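Long-range contacts in FrpC operon protein (Neisseria meningitidis, PDB 5EDF), which binds the iron-regulated RTX protein FrpC of the meningococcus and is putatively involved in adhesion, though its precise function remains unknown: residues A[108-113]-A[160-165]; A[127-132]-A[203-208]; A[133-138]-A[151-156]; A[178-183]-A[193-198]. All blocks are in the same frame, centred on the assembly; numbering follows the deposited sequence.

Interaction 1: A[108-113]-A[160-165]; sequences CSLSTT and PAIITH
Leu110 reaches Ile162 and Pro160 because its CG stands anti to its own carbonyl carbon (chi1 -62°), while chi2 (-177°) turns CD1 toward the proline and CD2 toward the isoleucine. CD1 lies 3.7 Å from Pro160 O and also touches the start of the strand at Ala161 N, with the CB of Pro160 a little farther off. In the conformer described, one of two modelled for Ile162, Leu110 CD2 meets Ile162 CG2 at 4.0 Å, the two branched side chains crossing at a slant. A second, smaller touch comes from Cys108, whose SG rests 3.8 Å from Pro160 CG on the proline ring. The contact is thus a light apolar one at the surface. The same SG is joined in a disulfide to Cys185 of strand 178-186, tying the loop covalently to the strand beside 161-167. Leu110 and Ile162 also belong, with Ser111 and Met114, to a pocket that holds an azide ion, probably taken from the crystallisation liquor. Within the loop, Ser111 OG accepts from Thr113 N at 3.3 Å, an ST turn just ahead of helix 114-120. The loop 108-113, which follows strand 98-105, therefore lies against the start of strand 161-167, itself paired between strands 150-155 and 178-186; Leu110 also touches Cys185 of the latter.

Interaction 2: A[127-132]-A[203-208]; sequences PSAYPE and LTQQEL
Gln205 extends from the first turn of its helix to the loop 127-132, and its amide carries both direct hydrogen bonds of the contact. From CB the chain runs fully outstretched: CG is anti to the backbone N (chi1 -173°) and chi2 is again extended, which delivers CD to within 3.7 Å of both Ser128 OG and Ala129 N. At the tip, NE2 donates to Ser128 OG at 2.9 Å, the hydroxyl lying close to the amide plane and the bond nearly straight; that OG is also hydrogen-bonded to Tyr133 O. OE1 accepts from Ala129 N, also at 2.9 Å, with the donor above the carbonyl plane, and from a water 2.7 Å from Gln205 OE1 that donates to Pro127 O as well. One bond given by NE2 and two accepted by OE1 thus fix which way round the amide lies. Beside this side chain runs Tyr130, pointing the opposite way; its ring presents an edge to NE2, with CD2 3.8 Å from Gln205 NE2, and its OH comes to 3.5 Å from Gln206 CA. At the helix start, Thr204 and Glu207 form a capping box, Glu207 N donating to Thr204 OG1. The loop between strands 124-126 and 133-138 is thereby joined to the N-terminal end of helix 205-224, where Tyr130 also touches Val209 and Gln213, while Gln205 packs on Tyr133 and Tyr153 of the sheet.

Interaction 3: A[133-138]-A[151-156]; sequences YEAYED and FYYIKK
Tyr133 and Lys155 meet ring to chain: the lysine CB sits over one face of the tyrosine ring, displaced toward the rim, 3.8 Å from its centroid in a CH-pi contact. Lys155 CG is anti to its backbone N (chi1 175°), and the extended chain passes the phenol, CD coming to 3.5 Å from Tyr133 OH before NZ turns to Glu216 and Asn159. The edge of that ring faces the backbone of Tyr153, whose own ring brings CD1 to 3.7 Å from Ala135 CB. At the far end of this face the Glu137 chain is outstretched with CG anti to the backbone N (chi1 -173°), laying its carboxylate, bonded to His149, alongside Phe151 with the planes 25° apart. On the other face Tyr136 CE2 meets Ile154 CD1 at an angle, while Tyr136 and Tyr152 touch through their CB atoms. One water bridges Tyr152 OH to Asp138 OD2, which is also in a salt bridge with Arg140; another links Glu134 OE2 to Lys156 NZ. Hydrogen-bonded pairs Glu134-Ile154 and Tyr136-Tyr152 flank the non-hydrogen-bonded pair Ala135-Tyr153. Such alternation marks antiparallel pairing; because strands 133-138 and 150-155 follow one another in the chain, they form a beta hairpin with a long connection.

Interaction 4: A[178-183]-A[193-198]; sequences YSTSVG and YYPFIR
Val182 lies over one face of the Tyr193 ring, its CB 3.7 Å from the ring centroid in a CH-pi contact. On that same face the methyls spread over the outer part of the ring, CG1 3.6 Å from Tyr193 CE2 and CG2 equally near Tyr193 CE1. This overlap depends on the tyrosine torsion, which sets CG between backbone N and carbonyl carbon (chi1 60°), and the phenol end goes on to bond His212. The same two residues form a hydrogen-bonded antiparallel pair, Val182 N donating to Tyr193 O at 2.9 Å and the carbonyl of Val182 accepting in return. Beyond it the 193-198 segment leaves the sheet, and Pro195 CG packs 3.5 Å from Thr180 CG2, the side chains crossing near a right angle, while Thr180 O faces the edge of the Tyr194 ring. The contact therefore closes the end of strand 189-193 against strand 178-186, with helix 205-224 packing on Thr180, Val182, Tyr193 and Pro195, and strand 98-105 touching Tyr193 and Pro195.

Three of the four contacts reach one antiparallel sheet, in which strands 189-193, 178-186, 161-167, 150-155 and 133-138 follow side by side. Interaction 3 lies toward one end of that series and interaction 4 toward the other, their centres about 15 Å apart, with the strand of interaction 1 between. Interaction 2 brings helix 205-224 to the sheet: its centre is about 8 Å from that of interaction 3, and Leu208 reaches both His165 and Thr180. Along the chain, interaction 3 falls within the spans of both interactions 1 and 2, interaction 4 comes later within that of interaction 2, and interactions 1 and 2 interleave. Sheet, loops and helix 205-224 are thus joined in one unit, in a fold reported as novel.

Interaction 1: A[108-113]-A[160-165]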
loop_
_atom_site.group_PDB
_atom_site.type_symbol
_atom_site.label_atom_id
_atom_site.label_comp_id
_atom_site.label_asym_id
_atom_site.label_seq_id
_atom_site.Cartn_x
_atom_site.Cartn_y
_atom_site.Cartn_z
ATOM N N CYS A 108 3.360 15.105 7.656
ATOM C CA CYS A 108 3.897 14.728 6.361
ATOM C C CYS A 108 5.301 15.273 6.216
ATOM O O CYS A 108 5.586 16.393 6.671
ATOM C CB CYS A 108 3.024 15.278 5.256
ATOM S SG CYS A 108 3.393 14.509 3.681
ATOM N N SER A 109 6.200 14.463 5.675
ATOM C CA SER A 109 7.551 14.966 5.396
ATOM C C SER A 109 7.965 14.701 3.950
ATOM O O SER A 109 9.157 14.717 3.618
ATOM C CB SER A 109 8.566 14.425 6.411
ATOM O OG SER A 109 8.622 13.019 6.430
ATOM N N LEU A 110 6.981 14.482 3.084
ATOM C CA LEU A 110 7.238 14.474 1.660
ATOM C C LEU A 110 7.611 15.894 1.248
ATOM O O LEU A 110 6.930 16.844 1.608
ATOM C CB LEU A 110 6.013 13.998 0.880
ATOM C CG LEU A 110 5.566 12.553 1.189
ATOM C CD1 LEU A 110 4.393 12.250 0.274
ATOM C CD2 LEU A 110 6.657 11.528 1.038
ATOM N N SER A 111 8.705 16.000 0.499
ATOM C CA SER A 111 9.194 17.274 -0.022
ATOM C C SER A 111 8.249 17.900 -1.038
ATOM O O SER A 111 7.909 17.254 -2.036
ATOM C CB SER A 111 10.531 17.037 -0.705
ATOM O OG SER A 111 11.098 18.279 -1.071
ATOM N N THR A 112 7.856 19.156 -0.824
ATOM C CA THR A 112 7.043 19.871 -1.813
ATOM C C THR A 112 7.859 20.272 -3.046
ATOM O O THR A 112 7.299 20.740 -4.036
ATOM C CB THR A 112 6.415 21.152 -1.218
ATOM O OG1 THR A 112 7.441 21.953 -0.613
ATOM C CG2 THR A 112 5.362 20.802 -0.188
ATOM N N THR A 113 9.180 20.066 -2.995
ATOM C CA THR A 113 10.056 20.370 -4.130
ATOM C C THR A 113 10.813 19.139 -4.654
ATOM O O THR A 113 11.863 19.250 -5.243
ATOM C CB THR A 113 11.051 21.464 -3.764
ATOM O OG1 THR A 113 11.868 21.015 -2.681
ATOM C CG2 THR A 113 10.295 22.750 -3.371
ATOM N N PRO A 160 -0.474 14.545 -0.385
ATOM C CA PRO A 160 0.538 14.306 -1.380
ATOM C C PRO A 160 0.984 12.826 -1.437
ATOM O O PRO A 160 0.760 12.041 -0.509
ATOM C CB PRO A 160 1.703 15.177 -0.920
ATOM C CG PRO A 160 1.522 15.311 0.488
ATOM C CD PRO A 160 0.019 15.439 0.668
ATOM N N ALA A 161 1.633 12.445 -2.524
ATOM C CA ALA A 161 2.091 11.083 -2.704
ATOM C C ALA A 161 3.252 11.077 -3.662
ATOM O O ALA A 161 3.308 11.907 -4.596
ATOM C CB ALA A 161 0.971 10.201 -3.266
ATOM N N ILE A 162 4.172 10.134 -3.489
ATOM C CA ILE A 162 5.215 9.880 -4.453
ATOM C C ILE A 162 5.246 8.385 -4.752
ATOM O O ILE A 162 5.419 7.550 -3.836
ATOM C CB ILE A 162 6.604 10.435 -4.027
ATOM C CG1 ILE A 162 7.685 10.001 -5.026
ATOM C CG2 ILE A 162 6.948 9.995 -2.625
ATOM C CD1 ILE A 162 8.933 10.889 -5.054
ATOM N N ILE A 163 5.038 8.034 -6.030
ATOM C CA ILE A 163 5.013 6.675 -6.513
ATOM C C ILE A 163 6.281 6.504 -7.353
ATOM O O ILE A 163 6.549 7.280 -8.265
ATOM C CB ILE A 163 3.793 6.424 -7.405
ATOM C CG1 ILE A 163 2.487 6.704 -6.671
ATOM C CG2 ILE A 163 3.865 4.966 -7.971
ATOM C CD1 ILE A 163 1.202 6.616 -7.573
ATOM N N THR A 164 7.113 5.515 -7.014
ATOM C CA THR A 164 8.369 5.237 -7.745
ATOM C C THR A 164 8.309 3.835 -8.298
ATOM O O THR A 164 8.020 2.889 -7.594
ATOM C CB THR A 164 9.590 5.380 -6.846
ATOM O OG1 THR A 164 9.550 6.617 -6.136
ATOM C CG2 THR A 164 10.907 5.307 -7.650
ATOM N N HIS A 165 8.517 3.697 -9.593
ATOM C CA HIS A 165 8.399 2.403 -10.295
ATOM C C HIS A 165 9.690 2.181 -11.046
ATOM O O HIS A 165 10.081 3.031 -11.843
ATOM C CB HIS A 165 7.208 2.495 -11.258
ATOM C CG HIS A 165 6.824 1.207 -11.919
ATOM N ND1 HIS A 165 6.416 0.092 -11.211
ATOM C CD2 HIS A 165 6.740 0.871 -13.228
ATOM C CE1 HIS A 165 6.128 -0.880 -12.061
ATOM N NE2 HIS A 165 6.271 -0.420 -13.295
#

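Interaction 2: A[127-132]-A[203-208]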
loop_
_atom_site.group_PDB
_atom_site.type_symbol
_atom_site.label_atom_id
_atom_site.label_comp_id
_atom_site.label_asym_id
_atom_site.label_seq_id
_atom_site.Cartn_x
_atom_site.Cartn_y
_atom_site.Cartn_z
ATOM N N PRO A 127 4.967 13.758 -19.934
ATOM C CA PRO A 127 3.537 13.968 -19.794
ATOM C C PRO A 127 2.871 13.016 -18.785
ATOM O O PRO A 127 3.253 11.838 -18.704
ATOM C CB PRO A 127 3.024 13.719 -21.211
ATOM C CG PRO A 127 4.119 13.970 -22.070
ATOM C CD PRO A 127 5.345 13.563 -21.341
ATOM N N SER A 128 1.856 13.520 -18.074
ATOM C CA SER A 128 1.124 12.733 -17.089
ATOM C C SER A 128 -0.304 12.518 -17.521
ATOM O O SER A 128 -0.970 13.446 -18.018
ATOM C CB SER A 128 1.136 13.445 -15.748
ATOM O OG SER A 128 0.327 12.741 -14.819
ATOM N N ALA A 129 -0.818 11.312 -17.291
ATOM C CA ALA A 129 -2.194 10.986 -17.587
ATOM C C ALA A 129 -3.192 11.655 -16.631
ATOM O O ALA A 129 -4.384 11.646 -16.898
ATOM C CB ALA A 129 -2.396 9.465 -17.549
ATOM N N TYR A 130 -2.717 12.190 -15.510
ATOM C CA TYR A 130 -3.531 12.819 -14.463
ATOM C C TYR A 130 -2.880 14.176 -14.206
ATOM O O TYR A 130 -1.696 14.221 -13.868
ATOM C CB TYR A 130 -3.492 12.003 -13.161
ATOM C CG TYR A 130 -3.995 10.605 -13.300
ATOM C CD1 TYR A 130 -5.312 10.286 -12.979
ATOM C CD2 TYR A 130 -3.159 9.586 -13.696
ATOM C CE1 TYR A 130 -5.756 8.980 -13.078
ATOM C CE2 TYR A 130 -3.589 8.340 -13.848
ATOM C CZ TYR A 130 -4.896 8.006 -13.528
ATOM O OH TYR A 130 -5.326 6.707 -13.655
ATOM N N PRO A 131 -3.577 15.296 -14.407
ATOM C CA PRO A 131 -2.875 16.578 -14.322
ATOM C C PRO A 131 -2.309 16.904 -12.934
ATOM O O PRO A 131 -1.290 17.570 -12.847
ATOM C CB PRO A 131 -3.935 17.595 -14.761
ATOM C CG PRO A 131 -5.228 16.918 -14.572
ATOM C CD PRO A 131 -5.001 15.461 -14.781
ATOM N N GLU A 132 -2.963 16.398 -11.888
ATOM C CA GLU A 132 -2.476 16.533 -10.505
ATOM C C GLU A 132 -1.243 15.707 -10.144
ATOM O O GLU A 132 -0.688 15.900 -9.076
ATOM C CB GLU A 132 -3.622 16.233 -9.526
ATOM C CG GLU A 132 -4.025 14.753 -9.295
ATOM C CD GLU A 132 -4.927 14.114 -10.370
ATOM O OE1 GLU A 132 -5.169 14.712 -11.441
ATOM O OE2 GLU A 132 -5.379 12.963 -10.136
ATOM N N LEU A 203 4.304 -1.499 -15.143
ATOM C CA LEU A 203 2.953 -1.109 -14.911
ATOM C C LEU A 203 2.761 0.302 -15.443
ATOM O O LEU A 203 3.685 1.117 -15.447
ATOM C CB LEU A 203 2.652 -1.165 -13.394
ATOM C CG LEU A 203 2.814 -2.546 -12.771
ATOM C CD1 LEU A 203 2.608 -2.475 -11.231
ATOM C CD2 LEU A 203 1.856 -3.574 -13.392
ATOM N N THR A 204 1.557 0.609 -15.876
ATOM C CA THR A 204 1.268 1.918 -16.405
ATOM C C THR A 204 0.972 2.893 -15.291
ATOM O O THR A 204 0.677 2.503 -14.151
ATOM C CB THR A 204 0.051 1.909 -17.336
ATOM O OG1 THR A 204 -1.127 1.642 -16.565
ATOM C CG2 THR A 204 0.173 0.847 -18.444
ATOM N N GLN A 205 1.015 4.179 -15.599
ATOM C CA GLN A 205 0.637 5.194 -14.654
ATOM C C GLN A 205 -0.797 4.981 -14.173
ATOM O O GLN A 205 -1.107 5.221 -12.999
ATOM C CB GLN A 205 0.803 6.596 -15.221
ATOM C CG GLN A 205 0.563 7.670 -14.189
ATOM C CD GLN A 205 0.713 9.091 -14.713
ATOM O OE1 GLN A 205 0.838 9.323 -15.920
ATOM N NE2 GLN A 205 0.625 10.069 -13.811
ATOM N N GLN A 206 -1.662 4.542 -15.082
ATOM C CA GLN A 206 -3.056 4.325 -14.733
ATOM C C GLN A 206 -3.198 3.211 -13.703
ATOM O O GLN A 206 -4.000 3.314 -12.766
ATOM C CB GLN A 206 -3.912 4.054 -15.970
ATOM C CG GLN A 206 -4.046 5.246 -16.931
ATOM C CD GLN A 206 -2.953 5.336 -17.995
ATOM O OE1 GLN A 206 -1.908 4.675 -17.924
ATOM N NE2 GLN A 206 -3.197 6.174 -18.990
ATOM N N GLU A 207 -2.438 2.127 -13.867
ATOM C CA GLU A 207 -2.447 1.041 -12.877
ATOM C C GLU A 207 -1.935 1.516 -11.524
ATOM O O GLU A 207 -2.537 1.223 -10.496
ATOM C CB GLU A 207 -1.589 -0.125 -13.350
ATOM C CG GLU A 207 -2.212 -0.889 -14.512
ATOM C CD GLU A 207 -1.295 -1.962 -15.056
ATOM O OE1 GLU A 207 -0.246 -1.613 -15.663
ATOM O OE2 GLU A 207 -1.650 -3.164 -14.947
ATOM N N LEU A 208 -0.850 2.280 -11.533
ATOM C CA LEU A 208 -0.214 2.731 -10.289
ATOM C C LEU A 208 -1.035 3.795 -9.553
ATOM O O LEU A 208 -1.305 3.672 -8.365
ATOM C CB LEU A 208 1.196 3.230 -10.602
ATOM C CG LEU A 208 2.168 2.216 -11.183
ATOM C CD1 LEU A 208 3.417 2.889 -11.780
ATOM C CD2 LEU A 208 2.580 1.270 -10.078
HETATM O O HOH W 1 2.980 9.282 -17.627
#

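Interaction 3: A[133-138]-A[151-156]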
loop_
_atom_site.group_PDB
_atom_site.type_symbol
_atom_site.label_atom_id
_atom_site.label_comp_id
_atom_site.label_asym_id
_atom_site.label_seq_id
_atom_site.Cartn_x
_atom_site.Cartn_y
_atom_site.Cartn_z
ATOM N N TYR A 133 -0.840 14.784 -11.012
ATOM C CA TYR A 133 0.426 14.126 -10.872
ATOM C C TYR A 133 1.416 14.672 -11.863
ATOM O O TYR A 133 1.098 14.823 -13.048
ATOM C CB TYR A 133 0.316 12.615 -11.116
ATOM C CG TYR A 133 -0.226 11.807 -9.964
ATOM C CD1 TYR A 133 0.626 11.142 -9.097
ATOM C CD2 TYR A 133 -1.593 11.689 -9.741
ATOM C CE1 TYR A 133 0.143 10.411 -8.054
ATOM C CE2 TYR A 133 -2.080 10.960 -8.686
ATOM C CZ TYR A 133 -1.201 10.319 -7.838
ATOM O OH TYR A 133 -1.696 9.564 -6.770
ATOM N N GLU A 134 2.615 14.963 -11.395
ATOM C CA GLU A 134 3.754 15.232 -12.269
ATOM C C GLU A 134 4.445 13.911 -12.520
ATOM O O GLU A 134 4.644 13.124 -11.565
ATOM C CB GLU A 134 4.737 16.211 -11.605
ATOM C CG GLU A 134 4.231 17.661 -11.614
ATOM C CD GLU A 134 5.188 18.637 -10.946
ATOM O OE1 GLU A 134 6.295 18.220 -10.559
ATOM O OE2 GLU A 134 4.834 19.827 -10.797
ATOM N N ALA A 135 4.803 13.616 -13.749
ATOM C CA ALA A 135 5.471 12.397 -14.143
ATOM C C ALA A 135 6.896 12.674 -14.527
ATOM O O ALA A 135 7.198 13.695 -15.171
ATOM C CB ALA A 135 4.749 11.712 -15.287
ATOM N N TYR A 136 7.784 11.765 -14.127
ATOM C CA TYR A 136 9.218 11.859 -14.413
ATOM C C TYR A 136 9.774 10.517 -14.824
ATOM O O TYR A 136 9.304 9.453 -14.358
ATOM C CB TYR A 136 10.018 12.339 -13.202
ATOM C CG TYR A 136 9.617 13.685 -12.646
ATOM C CD1 TYR A 136 10.297 14.844 -13.000
ATOM C CD2 TYR A 136 8.493 13.821 -11.835
ATOM C CE1 TYR A 136 9.868 16.107 -12.543
ATOM C CE2 TYR A 136 8.087 15.067 -11.360
ATOM C CZ TYR A 136 8.779 16.205 -11.706
ATOM O OH TYR A 136 8.385 17.458 -11.260
ATOM N N GLU A 137 10.801 10.555 -15.659
ATOM C CA GLU A 137 11.422 9.353 -16.167
ATOM C C GLU A 137 12.922 9.519 -16.021
ATOM O O GLU A 137 13.492 10.522 -16.486
ATOM C CB GLU A 137 11.041 9.090 -17.628
ATOM C CG GLU A 137 11.541 7.759 -18.152
ATOM C CD GLU A 137 11.018 7.455 -19.562
ATOM O OE1 GLU A 137 10.478 8.368 -20.208
ATOM O OE2 GLU A 137 11.168 6.314 -20.019
ATOM N N ASP A 138 13.553 8.545 -15.371
ATOM C CA ASP A 138 14.989 8.539 -15.197
ATOM C C ASP A 138 15.531 7.550 -16.219
ATOM O O ASP A 138 15.290 6.343 -16.120
ATOM C CB ASP A 138 15.343 8.117 -13.782
ATOM C CG ASP A 138 16.807 8.231 -13.479
ATOM O OD1 ASP A 138 17.638 8.555 -14.365
ATOM O OD2 ASP A 138 17.153 8.018 -12.286
ATOM N N PHE A 151 10.724 5.507 -12.934
ATOM C CA PHE A 151 9.644 6.463 -13.113
ATOM C C PHE A 151 9.185 6.990 -11.765
ATOM O O PHE A 151 9.170 6.239 -10.763
ATOM C CB PHE A 151 8.432 5.775 -13.746
ATOM C CG PHE A 151 8.671 5.241 -15.100
ATOM C CD1 PHE A 151 8.448 6.049 -16.202
ATOM C CD2 PHE A 151 9.131 3.965 -15.294
ATOM C CE1 PHE A 151 8.660 5.588 -17.492
ATOM C CE2 PHE A 151 9.362 3.476 -16.595
ATOM C CZ PHE A 151 9.112 4.298 -17.697
ATOM N N TYR A 152 8.782 8.247 -11.711
ATOM C CA TYR A 152 8.199 8.876 -10.558
ATOM C C TYR A 152 6.905 9.509 -10.946
ATOM O O TYR A 152 6.843 10.151 -11.999
ATOM C CB TYR A 152 9.119 9.967 -9.981
ATOM C CG TYR A 152 10.469 9.490 -9.519
ATOM C CD1 TYR A 152 10.721 9.190 -8.189
ATOM C CD2 TYR A 152 11.515 9.317 -10.430
ATOM C CE1 TYR A 152 11.975 8.755 -7.784
ATOM C CE2 TYR A 152 12.766 8.873 -10.024
ATOM C CZ TYR A 152 13.000 8.597 -8.701
ATOM O OH TYR A 152 14.233 8.202 -8.290
ATOM N N TYR A 153 5.893 9.376 -10.114
ATOM C CA TYR A 153 4.632 10.070 -10.219
ATOM C C TYR A 153 4.383 10.777 -8.902
ATOM O O TYR A 153 4.235 10.123 -7.868
ATOM C CB TYR A 153 3.514 9.126 -10.610
ATOM C CG TYR A 153 3.856 8.291 -11.834
ATOM C CD1 TYR A 153 3.807 8.837 -13.095
ATOM C CD2 TYR A 153 4.234 6.969 -11.726
ATOM C CE1 TYR A 153 4.157 8.085 -14.230
ATOM C CE2 TYR A 153 4.569 6.221 -12.830
ATOM C CZ TYR A 153 4.519 6.783 -14.085
ATOM O OH TYR A 153 4.824 6.020 -15.198
ATOM N N ILE A 154 4.300 12.096 -8.913
ATOM C CA ILE A 154 4.243 12.915 -7.715
ATOM C C ILE A 154 2.960 13.726 -7.697
ATOM O O ILE A 154 2.695 14.493 -8.610
ATOM C CB ILE A 154 5.461 13.868 -7.622
ATOM C CG1 ILE A 154 6.743 13.057 -7.626
ATOM C CG2 ILE A 154 5.353 14.756 -6.395
ATOM C CD1 ILE A 154 8.010 13.861 -7.547
ATOM N N LYS A 155 2.184 13.593 -6.630
ATOM C CA LYS A 155 0.958 14.353 -6.379
ATOM C C LYS A 155 1.222 15.333 -5.242
ATOM O O LYS A 155 1.828 14.956 -4.276
ATOM C CB LYS A 155 -0.130 13.326 -5.960
ATOM C CG LYS A 155 -1.518 13.819 -5.523
ATOM C CD LYS A 155 -2.328 12.590 -5.043
ATOM C CE LYS A 155 -3.783 12.858 -4.840
ATOM N NZ LYS A 155 -4.000 13.112 -3.437
ATOM N N LYS A 156 0.737 16.580 -5.304
ATOM C CA LYS A 156 0.831 17.514 -4.143
ATOM C C LYS A 156 -0.546 17.672 -3.473
ATOM O O LYS A 156 -1.141 16.668 -3.145
ATOM C CB LYS A 156 1.450 18.850 -4.550
ATOM C CG LYS A 156 2.894 18.726 -4.967
ATOM C CD LYS A 156 3.340 20.013 -5.634
ATOM C CE LYS A 156 4.807 20.016 -5.979
ATOM N NZ LYS A 156 5.293 21.394 -6.278
HETATM O O HOH W 2 4.031 21.503 -8.701
HETATM O O HOH W 3 15.931 7.308 -10.057
#

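Interaction 4: A[178-183]-A[193-198]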
loop_
_atom_site.group_PDB
_atom_site.type_symbol
_atom_site.label_atom_id
_atom_site.label_comp_id
_atom_site.label_asym_id
_atom_site.label_seq_id
_atom_site.Cartn_x
_atom_site.Cartn_y
_atom_site.Cartn_z
ATOM N N TYR A 178 10.050 -5.245 -12.571
ATOM C CA TYR A 178 9.706 -3.933 -12.023
ATOM C C TYR A 178 9.155 -4.078 -10.622
ATOM O O TYR A 178 8.502 -5.069 -10.301
ATOM C CB TYR A 178 8.705 -3.185 -12.923
ATOM C CG TYR A 178 9.391 -2.559 -14.111
ATOM C CD1 TYR A 178 9.780 -3.328 -15.188
ATOM C CD2 TYR A 178 9.705 -1.203 -14.117
ATOM C CE1 TYR A 178 10.439 -2.741 -16.277
ATOM C CE2 TYR A 178 10.355 -0.618 -15.185
ATOM C CZ TYR A 178 10.706 -1.393 -16.249
ATOM O OH TYR A 178 11.383 -0.836 -17.337
ATOM N N SER A 179 9.442 -3.089 -9.794
ATOM C CA SER A 179 8.815 -2.968 -8.480
ATOM C C SER A 179 8.423 -1.523 -8.210
ATOM O O SER A 179 8.871 -0.596 -8.902
ATOM C CB SER A 179 9.754 -3.470 -7.411
ATOM O OG SER A 179 10.905 -2.701 -7.346
ATOM N N THR A 180 7.616 -1.322 -7.175
ATOM C CA THR A 180 6.965 -0.059 -6.899
ATOM C C THR A 180 7.032 0.265 -5.421
ATOM O O THR A 180 6.842 -0.602 -4.559
ATOM C CB THR A 180 5.501 -0.119 -7.298
ATOM O OG1 THR A 180 5.390 -0.508 -8.670
ATOM C CG2 THR A 180 4.814 1.219 -7.113
ATOM N N SER A 181 7.290 1.529 -5.112
ATOM C CA SER A 181 7.151 2.040 -3.744
ATOM C C SER A 181 6.182 3.218 -3.775
ATOM O O SER A 181 6.155 3.992 -4.752
ATOM C CB SER A 181 8.482 2.495 -3.179
ATOM O OG SER A 181 8.959 3.662 -3.808
ATOM N N VAL A 182 5.418 3.396 -2.708
ATOM C CA VAL A 182 4.562 4.548 -2.564
ATOM C C VAL A 182 4.743 5.116 -1.160
ATOM O O VAL A 182 4.589 4.403 -0.145
ATOM C CB VAL A 182 3.089 4.212 -2.768
ATOM C CG1 VAL A 182 2.255 5.473 -2.628
ATOM C CG2 VAL A 182 2.866 3.552 -4.139
ATOM N N GLY A 183 5.055 6.402 -1.089
ATOM C CA GLY A 183 4.949 7.189 0.129
ATOM C C GLY A 183 3.855 8.189 0.005
ATOM O O GLY A 183 3.793 8.854 -1.017
ATOM N N TYR A 193 3.843 1.946 1.403
ATOM C CA TYR A 193 3.632 0.573 0.976
ATOM C C TYR A 193 4.391 0.262 -0.299
ATOM O O TYR A 193 4.742 1.155 -1.057
ATOM C CB TYR A 193 2.138 0.316 0.806
ATOM C CG TYR A 193 1.392 1.171 -0.191
ATOM C CD1 TYR A 193 1.127 0.706 -1.467
ATOM C CD2 TYR A 193 0.921 2.430 0.150
ATOM C CE1 TYR A 193 0.431 1.485 -2.384
ATOM C CE2 TYR A 193 0.218 3.208 -0.746
ATOM C CZ TYR A 193 -0.019 2.744 -2.020
ATOM O OH TYR A 193 -0.729 3.447 -2.971
ATOM N N TYR A 194 4.573 -1.014 -0.552
ATOM C CA TYR A 194 5.102 -1.608 -1.773
ATOM C C TYR A 194 3.956 -2.386 -2.422
ATOM O O TYR A 194 3.648 -3.513 -2.002
ATOM C CB TYR A 194 6.273 -2.542 -1.472
ATOM C CG TYR A 194 7.492 -1.895 -0.893
ATOM C CD1 TYR A 194 8.286 -1.061 -1.632
ATOM C CD2 TYR A 194 7.884 -2.134 0.434
ATOM C CE1 TYR A 194 9.403 -0.439 -1.104
ATOM C CE2 TYR A 194 9.012 -1.530 0.979
ATOM C CZ TYR A 194 9.775 -0.687 0.217
ATOM O OH TYR A 194 10.916 -0.081 0.752
ATOM N N PRO A 195 3.261 -1.776 -3.381
ATOM C CA PRO A 195 2.145 -2.461 -4.001
ATOM C C PRO A 195 2.544 -3.424 -5.111
ATOM O O PRO A 195 3.675 -3.387 -5.610
ATOM C CB PRO A 195 1.344 -1.320 -4.614
ATOM C CG PRO A 195 2.418 -0.370 -5.037
ATOM C CD PRO A 195 3.468 -0.440 -3.962
ATOM N N PHE A 196 1.585 -4.231 -5.550
ATOM C CA PHE A 196 1.808 -5.113 -6.685
ATOM C C PHE A 196 3.042 -6.005 -6.486
ATOM O O PHE A 196 3.837 -6.206 -7.413
ATOM C CB PHE A 196 1.956 -4.288 -7.974
ATOM C CG PHE A 196 0.741 -3.526 -8.405
ATOM C CD1 PHE A 196 -0.346 -4.197 -8.907
ATOM C CD2 PHE A 196 0.729 -2.116 -8.422
ATOM C CE1 PHE A 196 -1.435 -3.512 -9.417
ATOM C CE2 PHE A 196 -0.368 -1.435 -8.921
ATOM C CZ PHE A 196 -1.426 -2.122 -9.413
ATOM N N ILE A 197 3.215 -6.547 -5.279
ATOM C CA ILE A 197 4.507 -7.173 -4.929
ATOM C C ILE A 197 4.879 -8.378 -5.784
ATOM O O ILE A 197 6.068 -8.677 -5.930
ATOM C CB ILE A 197 4.610 -7.606 -3.445
ATOM C CG1 ILE A 197 3.464 -8.535 -3.033
ATOM C CG2 ILE A 197 4.651 -6.408 -2.556
ATOM C CD1 ILE A 197 3.786 -9.369 -1.808
ATOM N N ARG A 198 3.894 -9.077 -6.341
ATOM C CA ARG A 198 4.205 -10.227 -7.202
ATOM C C ARG A 198 4.295 -9.891 -8.693
ATOM O O ARG A 198 4.603 -10.769 -9.515
ATOM C CB ARG A 198 3.178 -11.345 -7.034
ATOM C CG ARG A 198 3.065 -11.865 -5.587
ATOM C CD ARG A 198 4.149 -12.855 -5.213
ATOM N NE ARG A 198 5.441 -12.230 -4.948
ATOM C CZ ARG A 198 5.887 -11.848 -3.749
ATOM N NH1 ARG A 198 5.139 -12.005 -2.660
ATOM N NH2 ARG A 198 7.094 -11.289 -3.638
HETATM O O HOH W 4 6.444 -3.462 -5.419
#